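Local coordinates for DNA repair protein rhp9/CRB2 (Schizosaccharomyces pombe, PDB 2FHD), which probably recognises methylated histone H4 through tandem Tudor domains, and so takes part in the cellular response to DNA damage, at residues A26-S34 against L137-K146; K9-K17 against S52-F62. All coordinates share one frame; numbering follows the deposited sequence. Where two conformers were deposited one is given.

Contact 1: residues A26-S34 against L137-K146; sequences ATLVAPVHS and LSFSTLKDMK. With PO4 (phosphate ion), chain F.
Leu-28 meets the side chain of Lys-143, which folds over it on the way to Pro-31. Followed outward, Lys-143 CB starts 4.2 Å from Pro-31 CD, CD passes over the branch point of Leu-28, and CE settles 3.4 Å from Leu-28 CG. Bends at chi3 (50°) and chi4 (-96°) then leave Lys-143 NZ 3.5 Å from Leu-28 CD2, with Pro-31 CD also near. The lysine thus uses its aliphatic length as apolar packing, and it and the proline slide past each other in opposite directions. Leu-28 CG stands opposite the backbone nitrogen (chi1 -179°), which carries CD2 forward to meet CD1 of Leu-137 tip to tip at 3.6 Å, in the one of two leucine conformers described; CG2 of Thr-141 packs more loosely on the same methyl. With an alanine in place of Leu-28 the lysine's methylenes and the tip of Leu-137 would probably lose their shared apolar partner, leaving a gap beneath the tail. Leu-28 lies on strand 23-32 of the first Tudor domain, an SH3-like barrel, where Val-29 and Ala-30 both face Lys-43 in a classic beta bulge. Across from it, irregular chain that follows helix 126-129 runs alongside this strand in the same direction. Farther along, Ala-30 CB abuts the carbonyl oxygen of Asp-144, while the selenium of selenomethionine Met-145, also modelled twice, lies beside the Pro-31 ring and carbonyl. One water joins the backbones, donating to Pro-31 O at 2.6 Å and accepting from Lys-146 N at 2.8 Å. In the conformer described, Lys-146, bent at chi2 and chi3, crosses Val-29 with NZ close to CG1 and donates from NZ to phosphate O1 at 2.9 Å, an ion probably from the crystallisation liquor and also held by Arg-6.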
loop_
_atom_site.group_PDB
_atom_site.type_symbol
_atom_site.label_atom_id
_atom_site.label_comp_id
_atom_site.label_asym_id
_atom_site.label_seq_id
_atom_site.Cartn_x
_atom_site.Cartn_y
_atom_site.Cartn_z
ATOM N N ALA A 26 10.247 -13.240 -5.330
ATOM C CA ALA A 26 9.761 -11.994 -4.784
ATOM C C ALA A 26 10.911 -11.027 -5.019
ATOM O O ALA A 26 12.018 -11.436 -5.446
ATOM C CB ALA A 26 9.512 -12.186 -3.347
ATOM N N THR A 27 10.665 -9.759 -4.729
ATOM C CA THR A 27 11.677 -8.721 -4.647
ATOM C C THR A 27 11.916 -8.311 -3.180
ATOM O O THR A 27 10.971 -8.048 -2.416
ATOM C CB THR A 27 11.139 -7.561 -5.455
ATOM O OG1 THR A 27 10.984 -8.022 -6.809
ATOM C CG2 THR A 27 12.100 -6.334 -5.474
ATOM N N LEU A 28 13.176 -8.340 -2.755
ATOM C CA LEU A 28 13.589 -7.741 -1.481
ATOM C C LEU A 28 13.426 -6.186 -1.556
ATOM O O LEU A 28 14.091 -5.510 -2.361
ATOM C CB LEU A 28 15.045 -8.121 -1.138
ATOM C CG LEU A 28 15.663 -7.609 0.187
ATOM C CD1 LEU A 28 14.675 -7.778 1.323
ATOM C CD2 LEU A 28 17.056 -8.203 0.536
ATOM N N VAL A 29 12.533 -5.673 -0.724
ATOM C CA VAL A 29 12.090 -4.313 -0.785
ATOM C C VAL A 29 12.907 -3.433 0.211
ATOM O O VAL A 29 13.380 -2.334 -0.141
ATOM C CB VAL A 29 10.516 -4.237 -0.520
ATOM C CG1 VAL A 29 10.094 -2.805 -0.354
ATOM C CG2 VAL A 29 9.721 -4.788 -1.638
ATOM N N ALA A 30 13.148 -3.943 1.423
ATOM C CA ALA A 30 13.769 -3.185 2.478
ATOM C C ALA A 30 14.040 -4.097 3.681
ATOM O O ALA A 30 13.222 -4.988 3.970
ATOM C CB ALA A 30 12.830 -2.063 2.907
ATOM N N PRO A 31 15.119 -3.790 4.464
ATOM C CA PRO A 31 15.314 -4.378 5.784
ATOM C C PRO A 31 14.258 -3.790 6.736
ATOM O O PRO A 31 13.770 -2.649 6.563
ATOM C CB PRO A 31 16.733 -3.925 6.156
ATOM C CG PRO A 31 16.868 -2.499 5.446
ATOM C CD PRO A 31 16.148 -2.747 4.125
ATOM N N VAL A 32 13.874 -4.570 7.727
ATOM C CA VAL A 32 12.906 -4.157 8.717
ATOM C C VAL A 32 13.562 -4.326 10.120
ATOM O O VAL A 32 14.174 -5.398 10.455
ATOM C CB VAL A 32 11.624 -5.058 8.643
ATOM C CG1 VAL A 32 10.526 -4.649 9.660
ATOM C CG2 VAL A 32 11.020 -5.005 7.239
ATOM N N HIS A 33 13.487 -3.260 10.909
ATOM C CA HIS A 33 13.736 -3.330 12.334
ATOM C C HIS A 33 12.383 -3.631 13.042
ATOM O O HIS A 33 11.508 -2.792 13.122
ATOM C CB HIS A 33 14.395 -2.022 12.832
ATOM C CG HIS A 33 14.560 -1.941 14.312
ATOM N ND1 HIS A 33 15.624 -2.519 14.983
ATOM C CD2 HIS A 33 13.792 -1.363 15.266
ATOM C CE1 HIS A 33 15.506 -2.309 16.279
ATOM N NE2 HIS A 33 14.397 -1.615 16.480
ATOM N N SER A 34 12.244 -4.824 13.581
ATOM C CA SER A 34 11.093 -5.142 14.410
ATOM C C SER A 34 11.110 -4.543 15.792
ATOM O O SER A 34 12.053 -4.729 16.465
ATOM C CB SER A 34 10.995 -6.641 14.566
ATOM O OG SER A 34 9.945 -6.875 15.418
ATOM N N LEU A 137 21.362 -14.316 1.220
ATOM C CA LEU A 137 21.605 -12.934 0.815
ATOM C C LEU A 137 23.081 -12.542 0.990
ATOM O O LEU A 137 23.716 -12.836 2.021
ATOM C CB LEU A 137 20.750 -11.974 1.639
ATOM C CG LEU A 137 19.216 -12.051 1.601
ATOM C CD1 LEU A 137 18.689 -10.856 2.408
ATOM C CD2 LEU A 137 18.637 -12.076 0.156
ATOM N N SER A 138 23.617 -11.878 -0.017
ATOM C CA SER A 138 24.959 -11.383 0.043
ATOM C C SER A 138 25.000 -9.951 0.576
ATOM O O SER A 138 24.052 -9.188 0.386
ATOM C CB SER A 138 25.495 -11.416 -1.367
ATOM O OG SER A 138 24.696 -10.574 -2.150
ATOM N N PHE A 139 26.104 -9.585 1.236
ATOM C CA PHE A 139 26.402 -8.195 1.627
ATOM C C PHE A 139 26.132 -7.148 0.538
ATOM O O PHE A 139 25.507 -6.118 0.823
ATOM C CB PHE A 139 27.862 -8.013 1.998
ATOM C CG PHE A 139 28.098 -6.765 2.759
ATOM C CD1 PHE A 139 27.607 -6.639 4.083
ATOM C CD2 PHE A 139 28.735 -5.677 2.152
ATOM C CE1 PHE A 139 27.803 -5.472 4.806
ATOM C CE2 PHE A 139 28.918 -4.502 2.860
ATOM C CZ PHE A 139 28.441 -4.414 4.188
ATOM N N SER A 140 26.619 -7.393 -0.685
ATOM C CA SER A 140 26.315 -6.443 -1.795
ATOM C C SER A 140 24.828 -6.133 -1.995
ATOM O O SER A 140 24.533 -5.011 -2.370
ATOM C CB SER A 140 26.933 -6.840 -3.132
ATOM O OG SER A 140 26.644 -8.178 -3.402
ATOM N N THR A 141 23.900 -7.058 -1.691
ATOM C CA THR A 141 22.464 -6.684 -1.526
ATOM C C THR A 141 22.214 -5.804 -0.253
ATOM O O THR A 141 22.492 -6.199 0.864
ATOM C CB THR A 141 21.536 -7.964 -1.595
ATOM O OG1 THR A 141 22.068 -8.926 -2.532
ATOM C CG2 THR A 141 20.099 -7.580 -2.005
ATOM N N LEU A 142 21.716 -4.573 -0.441
ATOM C CA LEU A 142 21.858 -3.358 0.623
ATOM C C LEU A 142 21.839 -1.827 -0.006
ATOM O O LEU A 142 22.798 -1.486 -0.738
ATOM C CB LEU A 142 23.083 -3.527 1.597
ATOM C CG LEU A 142 23.392 -2.140 2.260
ATOM C CD1 LEU A 142 24.036 -2.192 3.723
ATOM C CD2 LEU A 142 24.026 -0.953 1.359
ATOM N N LYS A 143 20.831 -0.918 0.236
ATOM C CA LYS A 143 19.499 -1.097 0.929
ATOM C C LYS A 143 19.021 -0.174 2.084
ATOM O O LYS A 143 19.716 0.066 3.081
ATOM C CB LYS A 143 19.094 -2.553 1.165
ATOM C CG LYS A 143 18.505 -3.123 -0.186
ATOM C CD LYS A 143 17.850 -4.474 -0.125
ATOM C CE LYS A 143 16.896 -4.495 0.952
ATOM N NZ LYS A 143 17.753 -5.114 2.012
ATOM N N ASP A 144 17.783 0.299 1.937
ATOM C CA ASP A 144 17.199 1.315 2.838
ATOM C C ASP A 144 16.012 0.900 3.704
ATOM O O ASP A 144 15.049 0.358 3.196
ATOM C CB ASP A 144 16.710 2.471 1.984
ATOM C CG ASP A 144 17.791 3.423 1.650
ATOM O OD1 ASP A 144 18.158 4.239 2.537
ATOM O OD2 ASP A 144 18.254 3.409 0.497
HETATM N N MSE A 145 15.988 1.250 4.986
HETATM C CA MSE A 145 14.735 1.139 5.782
HETATM C C MSE A 145 13.539 1.928 5.176
HETATM O O MSE A 145 13.749 3.025 4.676
HETATM C CB MSE A 145 14.951 1.638 7.220
HETATM C CG MSE A 145 16.058 0.962 7.983
HETATM SE SE MSE A 145 15.543 -0.747 8.713
HETATM C CE MSE A 145 13.591 -0.292 9.509
ATOM N N LYS A 146 12.305 1.398 5.220
ATOM C CA LYS A 146 11.146 2.204 4.811
ATOM C C LYS A 146 11.099 3.495 5.697
ATOM O O LYS A 146 11.271 3.410 6.908
ATOM C CB LYS A 146 9.854 1.397 4.910
ATOM C CG LYS A 146 9.767 0.115 4.051
ATOM C CD LYS A 146 8.944 0.221 2.746
ATOM C CE LYS A 146 9.845 0.701 1.585
ATOM N NZ LYS A 146 9.393 0.316 0.204
HETATM P P PO4 F . 10.178 3.400 -2.338
HETATM O O1 PO4 F . 9.848 1.903 -2.236
HETATM O O2 PO4 F . 10.635 3.912 -0.968
HETATM O O3 PO4 F . 11.267 3.690 -3.368
HETATM O O4 PO4 F . 8.927 4.134 -2.852
HETATM O O HOH W 1 11.913 -0.866 6.806
#

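Contact 2: residues K9-K17 against S52-F62; sequences KNRVLAFFK and STVNSNQIKRF
Strands 11-15 and 59-61 run antiparallel, 157° between their directions, with Leu-13 and Lys-60 as a hydrogen-bonded pair: Leu-13 N reaches Lys-60 O at 3.0 Å and Lys-60 N reaches Leu-13 O at 2.9 Å. Phe-62 N to Arg-11 O and Phe-15 N to Gln-58 O extend the pairing at the two ends. On the sheet face carrying Ala-14 and Ile-59, Val-12 crosses Ile-59, CB to CG1 3.8 Å. From Leu-13, CD2 sits over one face of the Phe-62 ring in a CH-pi contact, 4.2 Å from its centroid, while Arg-11 CB meets the ring edge. Phe-15 lies by the Gln-58 amide, their planes only 17° apart; that amide is steadied by its OE1, which accepts from Asn-55 N and so ties down the turn from Asn-55 to Gln-58. A bend at chi3 (32°) brings Lys-17 NZ to Thr-53 O at 2.6 Å, nearly head-on to the carbonyl. Strand 11-15 lies between 59-61 and 23-32; this first-to-last pairing is part of the five-stranded SH3-like Tudor barrel, and Phe-15 and Lys-17 also reach strand 51-55, the sheet's other edge. Val-44 of strand 41-46 packs against Val-12, Ala-14 and Ile-59, and helix 126-129 touches Phe-15 and Lys-60.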
loop_
_atom_site.group_PDB
_atom_site.type_symbol
_atom_site.label_atom_id
_atom_site.label_comp_id
_atom_site.label_asym_id
_atom_site.label_seq_id
_atom_site.Cartn_x
_atom_site.Cartn_y
_atom_site.Cartn_z
ATOM N N LYS A 9 19.056 -7.796 -8.868
ATOM C CA LYS A 9 19.876 -8.337 -7.772
ATOM C C LYS A 9 19.119 -8.456 -6.410
ATOM O O LYS A 9 19.502 -9.250 -5.586
ATOM C CB LYS A 9 21.117 -7.448 -7.655
ATOM C CG LYS A 9 22.056 -7.703 -8.818
ATOM C CD LYS A 9 23.024 -6.557 -9.131
ATOM C CE LYS A 9 24.279 -7.075 -9.930
ATOM N NZ LYS A 9 25.397 -6.039 -10.160
ATOM N N ASN A 10 18.042 -7.674 -6.228
ATOM C CA ASN A 10 17.053 -7.859 -5.155
ATOM C C ASN A 10 16.024 -9.021 -5.282
ATOM O O ASN A 10 15.207 -9.221 -4.366
ATOM C CB ASN A 10 16.238 -6.597 -4.917
ATOM C CG ASN A 10 17.089 -5.476 -4.362
ATOM O OD1 ASN A 10 18.152 -5.202 -4.901
ATOM N ND2 ASN A 10 16.640 -4.844 -3.251
ATOM N N ARG A 11 16.072 -9.772 -6.375
ATOM C CA ARG A 11 15.200 -10.940 -6.485
ATOM C C ARG A 11 15.572 -12.069 -5.516
ATOM O O ARG A 11 16.732 -12.519 -5.459
ATOM C CB ARG A 11 15.166 -11.436 -7.939
ATOM C CG ARG A 11 14.637 -10.390 -8.946
ATOM C CD ARG A 11 13.127 -10.123 -8.727
ATOM N NE ARG A 11 12.326 -11.227 -9.201
ATOM C CZ ARG A 11 11.040 -11.361 -8.923
ATOM N NH1 ARG A 11 10.488 -10.484 -8.129
ATOM N NH2 ARG A 11 10.312 -12.377 -9.414
ATOM N N VAL A 12 14.551 -12.550 -4.807
ATOM C CA VAL A 12 14.691 -13.587 -3.786
ATOM C C VAL A 12 13.643 -14.668 -4.026
ATOM O O VAL A 12 12.725 -14.474 -4.850
ATOM C CB VAL A 12 14.598 -13.004 -2.282
ATOM C CG1 VAL A 12 15.849 -12.092 -2.022
ATOM C CG2 VAL A 12 13.273 -12.153 -2.017
ATOM N N LEU A 13 13.812 -15.776 -3.318
ATOM C CA LEU A 13 12.803 -16.754 -3.075
ATOM C C LEU A 13 12.451 -16.559 -1.581
ATOM O O LEU A 13 13.319 -16.643 -0.699
ATOM C CB LEU A 13 13.355 -18.163 -3.367
ATOM C CG LEU A 13 13.541 -18.488 -4.870
ATOM C CD1 LEU A 13 14.513 -19.677 -5.116
ATOM C CD2 LEU A 13 12.184 -18.787 -5.613
ATOM N N ALA A 14 11.201 -16.238 -1.298
ATOM C CA ALA A 14 10.841 -15.840 0.010
ATOM C C ALA A 14 9.753 -16.827 0.438
ATOM O O ALA A 14 8.938 -17.273 -0.383
ATOM C CB ALA A 14 10.351 -14.380 -0.019
ATOM N N PHE A 15 9.736 -17.176 1.725
ATOM C CA PHE A 15 8.724 -18.095 2.251
ATOM C C PHE A 15 7.380 -17.404 2.318
ATOM O O PHE A 15 7.269 -16.374 2.982
ATOM C CB PHE A 15 9.106 -18.507 3.656
ATOM C CG PHE A 15 8.092 -19.394 4.348
ATOM C CD1 PHE A 15 7.921 -20.720 3.964
ATOM C CD2 PHE A 15 7.320 -18.901 5.420
ATOM C CE1 PHE A 15 6.988 -21.571 4.639
ATOM C CE2 PHE A 15 6.358 -19.748 6.094
ATOM C CZ PHE A 15 6.235 -21.088 5.737
ATOM N N PHE A 16 6.377 -17.972 1.664
ATOM C CA PHE A 16 5.044 -17.447 1.718
ATOM C C PHE A 16 4.312 -18.046 2.911
ATOM O O PHE A 16 4.079 -19.262 2.981
ATOM C CB PHE A 16 4.308 -17.679 0.395
ATOM C CG PHE A 16 2.892 -17.175 0.404
ATOM C CD1 PHE A 16 2.623 -15.809 0.329
ATOM C CD2 PHE A 16 1.816 -18.070 0.521
ATOM C CE1 PHE A 16 1.279 -15.320 0.352
ATOM C CE2 PHE A 16 0.484 -17.603 0.533
ATOM C CZ PHE A 16 0.226 -16.205 0.452
ATOM N N LYS A 17 3.967 -17.145 3.839
ATOM C CA LYS A 17 3.539 -17.446 5.216
ATOM C C LYS A 17 2.059 -17.823 5.331
ATOM O O LYS A 17 1.648 -18.437 6.346
ATOM C CB LYS A 17 3.886 -16.275 6.149
ATOM C CG LYS A 17 5.333 -16.351 6.741
ATOM C CD LYS A 17 5.944 -15.056 7.209
ATOM C CE LYS A 17 4.919 -14.128 7.721
ATOM N NZ LYS A 17 5.632 -12.985 8.344
ATOM N N SER A 52 5.162 -8.814 2.268
ATOM C CA SER A 52 5.267 -9.609 3.469
ATOM C C SER A 52 6.590 -9.360 4.182
ATOM O O SER A 52 7.557 -8.978 3.563
ATOM C CB SER A 52 5.153 -11.071 3.072
ATOM O OG SER A 52 5.093 -11.858 4.215
ATOM N N THR A 53 6.628 -9.544 5.490
ATOM C CA THR A 53 7.853 -9.386 6.284
ATOM C C THR A 53 8.338 -10.754 6.815
ATOM O O THR A 53 7.531 -11.450 7.431
ATOM C CB THR A 53 7.602 -8.436 7.463
ATOM O OG1 THR A 53 7.221 -7.189 6.895
ATOM C CG2 THR A 53 8.949 -8.140 8.271
ATOM N N VAL A 54 9.583 -11.152 6.553
ATOM C CA VAL A 54 10.000 -12.530 6.836
ATOM C C VAL A 54 11.295 -12.463 7.595
ATOM O O VAL A 54 12.003 -11.444 7.518
ATOM C CB VAL A 54 10.242 -13.395 5.501
ATOM C CG1 VAL A 54 8.945 -13.585 4.750
ATOM C CG2 VAL A 54 11.363 -12.821 4.591
ATOM N N ASN A 55 11.645 -13.515 8.320
ATOM C CA ASN A 55 12.974 -13.506 8.922
ATOM C C ASN A 55 14.063 -14.000 7.980
ATOM O O ASN A 55 13.763 -14.422 6.832
ATOM C CB ASN A 55 13.007 -14.262 10.261
ATOM C CG ASN A 55 12.635 -15.714 10.144
ATOM O OD1 ASN A 55 13.279 -16.522 9.444
ATOM N ND2 ASN A 55 11.597 -16.099 10.918
ATOM N N SER A 56 15.315 -14.015 8.487
ATOM C CA SER A 56 16.513 -14.342 7.680
ATOM C C SER A 56 16.562 -15.834 7.355
ATOM O O SER A 56 17.288 -16.254 6.499
ATOM C CB SER A 56 17.783 -13.964 8.430
ATOM O OG SER A 56 17.997 -14.934 9.462
ATOM N N ASN A 57 15.779 -16.621 8.078
ATOM C CA ASN A 57 15.544 -18.017 7.781
ATOM C C ASN A 57 14.441 -18.266 6.719
ATOM O O ASN A 57 14.121 -19.401 6.429
ATOM C CB ASN A 57 15.026 -18.705 9.055
ATOM C CG ASN A 57 16.128 -19.015 10.051
ATOM O OD1 ASN A 57 17.312 -19.116 9.713
ATOM N ND2 ASN A 57 15.743 -19.123 11.304
ATOM N N GLN A 58 13.848 -17.222 6.189
ATOM C CA GLN A 58 12.725 -17.410 5.320
ATOM C C GLN A 58 12.984 -16.785 3.949
ATOM O O GLN A 58 12.028 -16.538 3.223
ATOM C CB GLN A 58 11.492 -16.811 5.991
ATOM C CG GLN A 58 10.941 -17.698 7.130
ATOM C CD GLN A 58 9.858 -16.950 7.969
ATOM O OE1 GLN A 58 9.909 -15.744 8.135
ATOM N NE2 GLN A 58 8.884 -17.674 8.446
ATOM N N ILE A 59 14.277 -16.645 3.556
ATOM C CA ILE A 59 14.605 -15.896 2.383
ATOM C C ILE A 59 15.948 -16.352 1.833
ATOM O O ILE A 59 16.903 -16.584 2.592
ATOM C CB ILE A 59 14.577 -14.348 2.678
ATOM C CG1 ILE A 59 14.678 -13.491 1.445
ATOM C CG2 ILE A 59 15.709 -13.865 3.611
ATOM C CD1 ILE A 59 14.379 -12.007 1.755
ATOM N N LYS A 60 15.985 -16.527 0.509
ATOM C CA LYS A 60 17.216 -16.916 -0.212
ATOM C C LYS A 60 17.393 -15.976 -1.400
ATOM O O LYS A 60 16.397 -15.499 -1.913
ATOM C CB LYS A 60 17.044 -18.333 -0.756
ATOM C CG LYS A 60 16.900 -19.400 0.284
ATOM C CD LYS A 60 18.308 -19.747 0.931
ATOM C CE LYS A 60 18.120 -20.617 2.100
ATOM N NZ LYS A 60 19.462 -20.866 2.769
ATOM N N ARG A 61 18.618 -15.756 -1.869
ATOM C CA ARG A 61 18.827 -15.134 -3.174
ATOM C C ARG A 61 18.122 -16.001 -4.258
ATOM O O ARG A 61 18.200 -17.204 -4.205
ATOM C CB ARG A 61 20.327 -15.129 -3.509
ATOM C CG ARG A 61 21.134 -13.848 -3.304
ATOM C CD ARG A 61 22.051 -13.524 -4.541
ATOM N NE ARG A 61 22.185 -12.046 -4.630
ATOM C CZ ARG A 61 22.340 -11.308 -5.742
ATOM N NH1 ARG A 61 22.451 -11.851 -6.952
ATOM N NH2 ARG A 61 22.408 -9.998 -5.646
ATOM N N PHE A 62 17.514 -15.402 -5.270
ATOM C CA PHE A 62 16.867 -16.188 -6.338
ATOM C C PHE A 62 17.977 -16.549 -7.326
ATOM O O PHE A 62 18.136 -15.879 -8.368
ATOM C CB PHE A 62 15.803 -15.345 -7.040
ATOM C CG PHE A 62 14.884 -16.125 -7.932
ATOM C CD1 PHE A 62 15.104 -17.543 -8.188
ATOM C CD2 PHE A 62 13.813 -15.483 -8.559
ATOM C CE1 PHE A 62 14.263 -18.278 -9.046
ATOM C CE2 PHE A 62 12.921 -16.244 -9.478
ATOM C CZ PHE A 62 13.175 -17.634 -9.730
#

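In the fold
Both contacts build on the same Tudor sheet, in which strands 23-32 and 11-15 are neighbours: Asn-10 O lies 2.7 Å from Leu-28 N and Val-12 O 2.8 Å from Ala-26 N, both probable hydrogen bonds. Contact 2 is the more interior, close to the centre of the chain, and joins strands of one domain largely through direct backbone bonds and apolar side chains. Contact 1 lies farther out, where the chain's late, irregular part lies on the sheet by side-chain packing, a bridging water and a phosphate-bound lysine. They meet at Val-12, which touches Leu-137, and at a weak hydrogen bond between Arg-61 and Thr-141.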